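FixG-related protein (Vibrio parahaemolyticus, PDB 2R39) is of unknown function but forms the C-terminal Ig-like domain of a longer, probably membrane-bound protein that probably binds 4Fe-4S clusters and takes part in electron transport. Local coordinates at residues A[12-17]-A[36-41]; A[92-97]-A[109-114]. All coordinates share one frame; numbering follows the deposited sequence.

Contact 1. Residues A[12-17]-A[36-41]; sequences GMSVIR and TLKVIN
Gly12 and Ile40 begin a run of paired residues between two antiparallel strands, 12-17 and 36-41, whose short axes approach to 4.5 Å at an angle of 170°. The pairing belongs to one sheet of an Ig-like beta sandwich: 12-17 lies on an outermost strand of this sheet, while 36-41 is also bonded through its backbone to strand 74-83. Gly12-Ile40, Ser14-Lys38 and Ile16-Thr36 are the hydrogen-bonded pairs, each closed by two N-H...O bonds; Ile16 N to Thr36 O, at 2.9 Å, is nearly straight at 174°. Met13-Val39 and Val15-Leu37 are the non-hydrogen-bonded pairs, and here CA-H groups approach carbonyls instead, as in Met13 CA to Lys38 O at 3.0 Å.

Side chains alternate between the two faces. Met13 (selenomethionine), Val15, Leu37 and Val39 look into the sandwich, where Leu51 and Leu99 of the other sheet also pack. Val15 and Leu37 run side by side, CG2 of Val15 lying 3.6 Å from CD2 of Leu37. The Met13 chain is extended as far as the selenium and then bends at chi3 (64°); its SE reaches Leu37 CD1 at 4.1 Å. The outer face carries Ser14, Ile16, Thr36, Lys38 and Ile40. There the Ile40 branch CG2 sits 3.7 Å from Gly12 CA, and Ser14 OG rests against the aliphatic part of Lys38, 3.4 Å from its CB.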
loop_
_atom_site.group_PDB
_atom_site.type_symbol
_atom_site.label_atom_id
_atom_site.label_comp_id
_atom_site.label_asym_id
_atom_site.label_seq_id
_atom_site.Cartn_x
_atom_site.Cartn_y
_atom_site.Cartn_z
ATOM N N GLY A 12 -12.343 4.426 -2.912
ATOM C CA GLY A 12 -11.767 3.411 -3.794
ATOM C C GLY A 12 -10.264 3.382 -3.613
ATOM O O GLY A 12 -9.660 4.382 -3.238
HETATM N N MSE A 13 -9.662 2.225 -3.849
HETATM C CA MSE A 13 -8.224 2.140 -3.928
HETATM C C MSE A 13 -7.844 1.064 -4.914
HETATM O O MSE A 13 -8.441 0.004 -4.936
HETATM C CB MSE A 13 -7.583 1.834 -2.566
HETATM C CG MSE A 13 -6.060 1.696 -2.659
HETATM SE SE MSE A 13 -5.159 1.450 -0.960
HETATM C CE MSE A 13 -5.953 -0.282 -0.466
ATOM N N SER A 14 -6.841 1.357 -5.719
ATOM C CA SER A 14 -6.214 0.344 -6.540
ATOM C C SER A 14 -4.717 0.430 -6.325
ATOM O O SER A 14 -4.208 1.400 -5.752
ATOM C CB SER A 14 -6.617 0.471 -8.022
ATOM O OG SER A 14 -6.246 1.723 -8.549
ATOM N N VAL A 15 -4.029 -0.625 -6.724
ATOM C CA VAL A 15 -2.604 -0.771 -6.470
ATOM C C VAL A 15 -1.946 -1.229 -7.751
ATOM O O VAL A 15 -2.448 -2.139 -8.404
ATOM C CB VAL A 15 -2.336 -1.829 -5.375
ATOM C CG1 VAL A 15 -0.827 -2.155 -5.273
ATOM C CG2 VAL A 15 -2.877 -1.342 -4.027
ATOM N N ILE A 16 -0.842 -0.579 -8.105
ATOM C CA ILE A 16 0.068 -1.090 -9.126
ATOM C C ILE A 16 1.413 -1.372 -8.478
ATOM O O ILE A 16 2.051 -0.455 -7.934
ATOM C CB ILE A 16 0.271 -0.080 -10.290
ATOM C CG1 ILE A 16 -1.070 0.244 -10.966
ATOM C CG2 ILE A 16 1.294 -0.625 -11.295
ATOM C CD1 ILE A 16 -0.990 1.307 -12.053
ATOM N N ARG A 17 1.833 -2.636 -8.509
ATOM C CA ARG A 17 3.199 -2.979 -8.173
ATOM C C ARG A 17 3.987 -2.856 -9.469
ATOM O O ARG A 17 3.587 -3.407 -10.479
ATOM C CB ARG A 17 3.302 -4.395 -7.604
ATOM C CG ARG A 17 4.734 -4.825 -7.290
ATOM C CD ARG A 17 4.797 -6.283 -6.813
ATOM N NE ARG A 17 6.177 -6.637 -6.500
ATOM C CZ ARG A 17 7.064 -7.028 -7.414
ATOM N NH1 ARG A 17 6.693 -7.137 -8.686
ATOM N NH2 ARG A 17 8.308 -7.328 -7.061
ATOM N N THR A 36 2.507 1.895 -6.531
ATOM C CA THR A 36 1.701 3.115 -6.553
ATOM C C THR A 36 0.270 2.799 -6.129
ATOM O O THR A 36 -0.398 1.946 -6.728
ATOM C CB THR A 36 1.728 3.787 -7.933
ATOM O OG1 THR A 36 3.090 4.025 -8.302
ATOM C CG2 THR A 36 0.979 5.120 -7.905
ATOM N N LEU A 37 -0.179 3.464 -5.070
ATOM C CA LEU A 37 -1.573 3.372 -4.646
ATOM C C LEU A 37 -2.395 4.473 -5.320
ATOM O O LEU A 37 -1.973 5.614 -5.356
ATOM C CB LEU A 37 -1.697 3.487 -3.118
ATOM C CG LEU A 37 -0.829 2.621 -2.196
ATOM C CD1 LEU A 37 -1.284 2.756 -0.724
ATOM C CD2 LEU A 37 -0.813 1.180 -2.595
ATOM N N LYS A 38 -3.556 4.116 -5.862
ATOM C CA LYS A 38 -4.524 5.099 -6.356
ATOM C C LYS A 38 -5.725 5.101 -5.422
ATOM O O LYS A 38 -6.351 4.067 -5.207
ATOM C CB LYS A 38 -4.963 4.751 -7.780
ATOM C CG LYS A 38 -6.030 5.686 -8.366
ATOM C CD LYS A 38 -6.433 5.283 -9.793
ATOM C CE LYS A 38 -5.319 5.568 -10.799
ATOM N NZ LYS A 38 -5.683 5.253 -12.229
ATOM N N VAL A 39 -6.034 6.260 -4.855
ATOM C CA VAL A 39 -7.097 6.367 -3.870
ATOM C C VAL A 39 -8.131 7.388 -4.331
ATOM O O VAL A 39 -7.782 8.469 -4.787
ATOM C CB VAL A 39 -6.531 6.776 -2.476
ATOM C CG1 VAL A 39 -7.649 7.146 -1.515
ATOM C CG2 VAL A 39 -5.651 5.668 -1.884
ATOM N N ILE A 40 -9.404 7.043 -4.212
ATOM C CA ILE A 40 -10.452 8.012 -4.520
ATOM C C ILE A 40 -11.465 8.176 -3.387
ATOM O O ILE A 40 -11.886 7.196 -2.767
ATOM C CB ILE A 40 -11.142 7.743 -5.892
ATOM C CG1 ILE A 40 -12.291 8.737 -6.101
ATOM C CG2 ILE A 40 -11.626 6.316 -6.027
ATOM C CD1 ILE A 40 -12.666 8.899 -7.506
ATOM N N ASN A 41 -11.814 9.430 -3.105
ATOM C CA ASN A 41 -12.909 9.757 -2.211
ATOM C C ASN A 41 -14.182 9.903 -3.047
ATOM O O ASN A 41 -14.302 10.831 -3.848
ATOM C CB ASN A 41 -12.592 11.063 -1.493
ATOM C CG ASN A 41 -13.688 11.506 -0.528
ATOM O OD1 ASN A 41 -14.784 10.931 -0.464
ATOM N ND2 ASN A 41 -13.386 12.544 0.227
#

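Contact 2. Residues A[92-97]-A[109-114]; sequences ITTIQF and EVESRF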
loop_
_atom_site.group_PDB
_atom_site.type_symbol
_atom_site.label_atom_id
_atom_site.label_comp_id
_atom_site.label_asym_id
_atom_site.label_seq_id
_atom_site.Cartn_x
_atom_site.Cartn_y
_atom_site.Cartn_z
ATOM N N ILE A 92 8.488 -15.110 -2.602
ATOM C CA ILE A 92 7.204 -14.458 -2.929
ATOM C C ILE A 92 6.262 -14.467 -1.750
ATOM O O ILE A 92 5.799 -15.533 -1.308
ATOM C CB ILE A 92 6.476 -15.117 -4.128
ATOM C CG1 ILE A 92 7.386 -15.140 -5.341
ATOM C CG2 ILE A 92 5.137 -14.346 -4.439
ATOM C CD1 ILE A 92 6.998 -16.090 -6.367
ATOM N N THR A 93 5.944 -13.272 -1.259
ATOM C CA THR A 93 5.006 -13.118 -0.175
ATOM C C THR A 93 3.705 -12.459 -0.664
ATOM O O THR A 93 3.738 -11.388 -1.307
ATOM C CB THR A 93 5.639 -12.286 0.955
ATOM O OG1 THR A 93 6.914 -12.851 1.306
ATOM C CG2 THR A 93 4.760 -12.266 2.195
ATOM N N THR A 94 2.566 -13.085 -0.344
ATOM C CA THR A 94 1.263 -12.441 -0.541
ATOM C C THR A 94 1.031 -11.385 0.510
ATOM O O THR A 94 1.207 -11.641 1.707
ATOM C CB THR A 94 0.094 -13.464 -0.499
ATOM O OG1 THR A 94 0.289 -14.385 -1.557
ATOM C CG2 THR A 94 -1.259 -12.760 -0.745
ATOM N N ILE A 95 0.673 -10.177 0.059
ATOM C CA ILE A 95 0.403 -9.077 0.960
ATOM C C ILE A 95 -0.932 -8.463 0.559
ATOM O O ILE A 95 -1.438 -8.743 -0.528
ATOM C CB ILE A 95 1.551 -8.002 0.931
ATOM C CG1 ILE A 95 1.737 -7.442 -0.497
ATOM C CG2 ILE A 95 2.910 -8.628 1.445
ATOM C CD1 ILE A 95 2.630 -6.156 -0.618
ATOM N N GLN A 96 -1.489 -7.633 1.433
ATOM C CA GLN A 96 -2.656 -6.843 1.099
ATOM C C GLN A 96 -2.375 -5.455 1.566
ATOM O O GLN A 96 -1.922 -5.268 2.707
ATOM C CB GLN A 96 -3.852 -7.275 1.928
ATOM C CG GLN A 96 -4.697 -8.366 1.372
ATOM C CD GLN A 96 -5.862 -8.590 2.298
ATOM O OE1 GLN A 96 -5.806 -8.193 3.477
ATOM N NE2 GLN A 96 -6.923 -9.174 1.785
ATOM N N PHE A 97 -2.665 -4.485 0.705
ATOM C CA PHE A 97 -2.746 -3.104 1.118
ATOM C C PHE A 97 -4.163 -2.810 1.596
ATOM O O PHE A 97 -5.164 -3.319 1.031
ATOM C CB PHE A 97 -2.360 -2.198 -0.030
ATOM C CG PHE A 97 -0.895 -2.265 -0.377
ATOM C CD1 PHE A 97 0.038 -1.570 0.376
ATOM C CD2 PHE A 97 -0.461 -3.016 -1.468
ATOM C CE1 PHE A 97 1.394 -1.618 0.058
ATOM C CE2 PHE A 97 0.891 -3.068 -1.792
ATOM C CZ PHE A 97 1.815 -2.370 -1.023
ATOM N N GLU A 109 -9.456 -3.648 0.812
ATOM C CA GLU A 109 -8.250 -4.465 0.800
ATOM C C GLU A 109 -7.921 -4.740 -0.645
ATOM O O GLU A 109 -8.803 -5.104 -1.427
ATOM C CB GLU A 109 -8.458 -5.798 1.529
ATOM C CG GLU A 109 -8.771 -5.683 3.026
ATOM C CD GLU A 109 -10.196 -5.247 3.290
ATOM O OE1 GLU A 109 -11.101 -5.596 2.491
ATOM O OE2 GLU A 109 -10.426 -4.546 4.295
ATOM N N VAL A 110 -6.653 -4.573 -1.001
ATOM C CA VAL A 110 -6.197 -4.916 -2.348
ATOM C C VAL A 110 -4.984 -5.827 -2.203
ATOM O O VAL A 110 -3.982 -5.456 -1.571
ATOM C CB VAL A 110 -5.839 -3.643 -3.181
ATOM C CG1 VAL A 110 -5.465 -4.025 -4.616
ATOM C CG2 VAL A 110 -7.022 -2.661 -3.206
ATOM N N GLU A 111 -5.068 -7.010 -2.789
ATOM C CA GLU A 111 -3.992 -7.956 -2.671
ATOM C C GLU A 111 -2.868 -7.593 -3.618
ATOM O O GLU A 111 -3.124 -7.150 -4.722
ATOM C CB GLU A 111 -4.501 -9.350 -2.986
ATOM C CG GLU A 111 -3.484 -10.398 -2.674
ATOM C CD GLU A 111 -4.014 -11.786 -2.871
ATOM O OE1 GLU A 111 -4.938 -12.197 -2.122
ATOM O OE2 GLU A 111 -3.493 -12.476 -3.756
ATOM N N SER A 112 -1.620 -7.812 -3.195
ATOM C CA SER A 112 -0.473 -7.573 -4.063
ATOM C C SER A 112 0.627 -8.568 -3.682
ATOM O O SER A 112 0.353 -9.581 -3.047
ATOM C CB SER A 112 -0.006 -6.114 -3.903
ATOM O OG SER A 112 1.067 -5.810 -4.779
ATOM N N ARG A 113 1.871 -8.270 -4.031
ATOM C CA ARG A 113 2.953 -9.227 -3.776
ATOM C C ARG A 113 4.176 -8.511 -3.249
ATOM O O ARG A 113 4.402 -7.380 -3.626
ATOM C CB ARG A 113 3.338 -9.936 -5.075
ATOM C CG ARG A 113 2.229 -10.810 -5.718
ATOM C CD ARG A 113 1.947 -12.085 -4.923
ATOM N NE ARG A 113 0.934 -12.911 -5.589
ATOM C CZ ARG A 113 -0.361 -12.869 -5.329
ATOM N NH1 ARG A 113 -0.828 -12.014 -4.421
ATOM N NH2 ARG A 113 -1.186 -13.640 -6.025
ATOM N N PHE A 114 4.948 -9.166 -2.373
ATOM C CA PHE A 114 6.302 -8.698 -2.068
ATOM C C PHE A 114 7.237 -9.793 -2.542
ATOM O O PHE A 114 7.097 -10.954 -2.135
ATOM C CB PHE A 114 6.551 -8.410 -0.571
ATOM C CG PHE A 114 7.913 -7.768 -0.315
ATOM C CD1 PHE A 114 8.056 -6.383 -0.323
ATOM C CD2 PHE A 114 9.062 -8.553 -0.155
ATOM C CE1 PHE A 114 9.319 -5.791 -0.129
ATOM C CE2 PHE A 114 10.314 -7.964 0.039
ATOM C CZ PHE A 114 10.441 -6.597 0.039
HETATM O O HOH W 1 8.893 -12.488 -0.084
HETATM O O HOH W 2 -6.780 -11.075 -0.811
#
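Six backbone hydrogen bonds join Thr93 to Phe114, Ile95 to Ser112 and Phe97 to Val110, two for each pair. The longest, from Ile95 N to Ser112 O at 3.2 Å, comes from above the carbonyl plane. Arg113 NH1 reaches the same oxygen at 3.0 Å from the opposite face, so Ser112 O is gripped by two donors.

That guanidinium nitrogen also makes a salt bridge with Glu111 OE2 at 2.8 Å. Bent at chi2 (-71°), the Arg113 chain turns back along its own strand to reach both acceptors. Thr94 OG1 lies over one guanidinium face, while Thr94 CG2 meets Glu111 CD at 3.6 Å.

These strands form a beta hairpin at one margin of the second sheet of the Ig-like sandwich, and their short axes lie 145° apart, a marked twist.

On the inward face the contacts are van der Waals. Ser112 CB touches the Phe97 ring at its edge, 3.8 Å from CE2, and Tyr35 meets that ring edge-to-face. Ile95 CG1, set between its backbone N and carbonyl carbon (chi1 58°), lies against the Ser112 carbonyl, while the CG2 branch crosses toward Phe114 CB at 4.2 Å.

Contacts 1 and 2 lie in different sheets of the same sandwich, their centres about 13 Å apart, and they meet along the side where strands 11-17 and 106-115 run close together. Val15 CG2 packs on Val110 CG1 at 3.8 Å, and the Met13 methyl CE comes within 3.5 Å of Phe97 O. Farther along, Arg17 CD lies 3.4 Å from Arg113 O, the carbonyl that also accepts a hydrogen bond from Tyr35 OH. Contact 1 closes in sequence before the hairpin of contact 2 opens. Iron-sulfur binding is a probable property of the whole protein, and neither contact is known to supply a cluster ligand. Together they show the two sheets packing against each other.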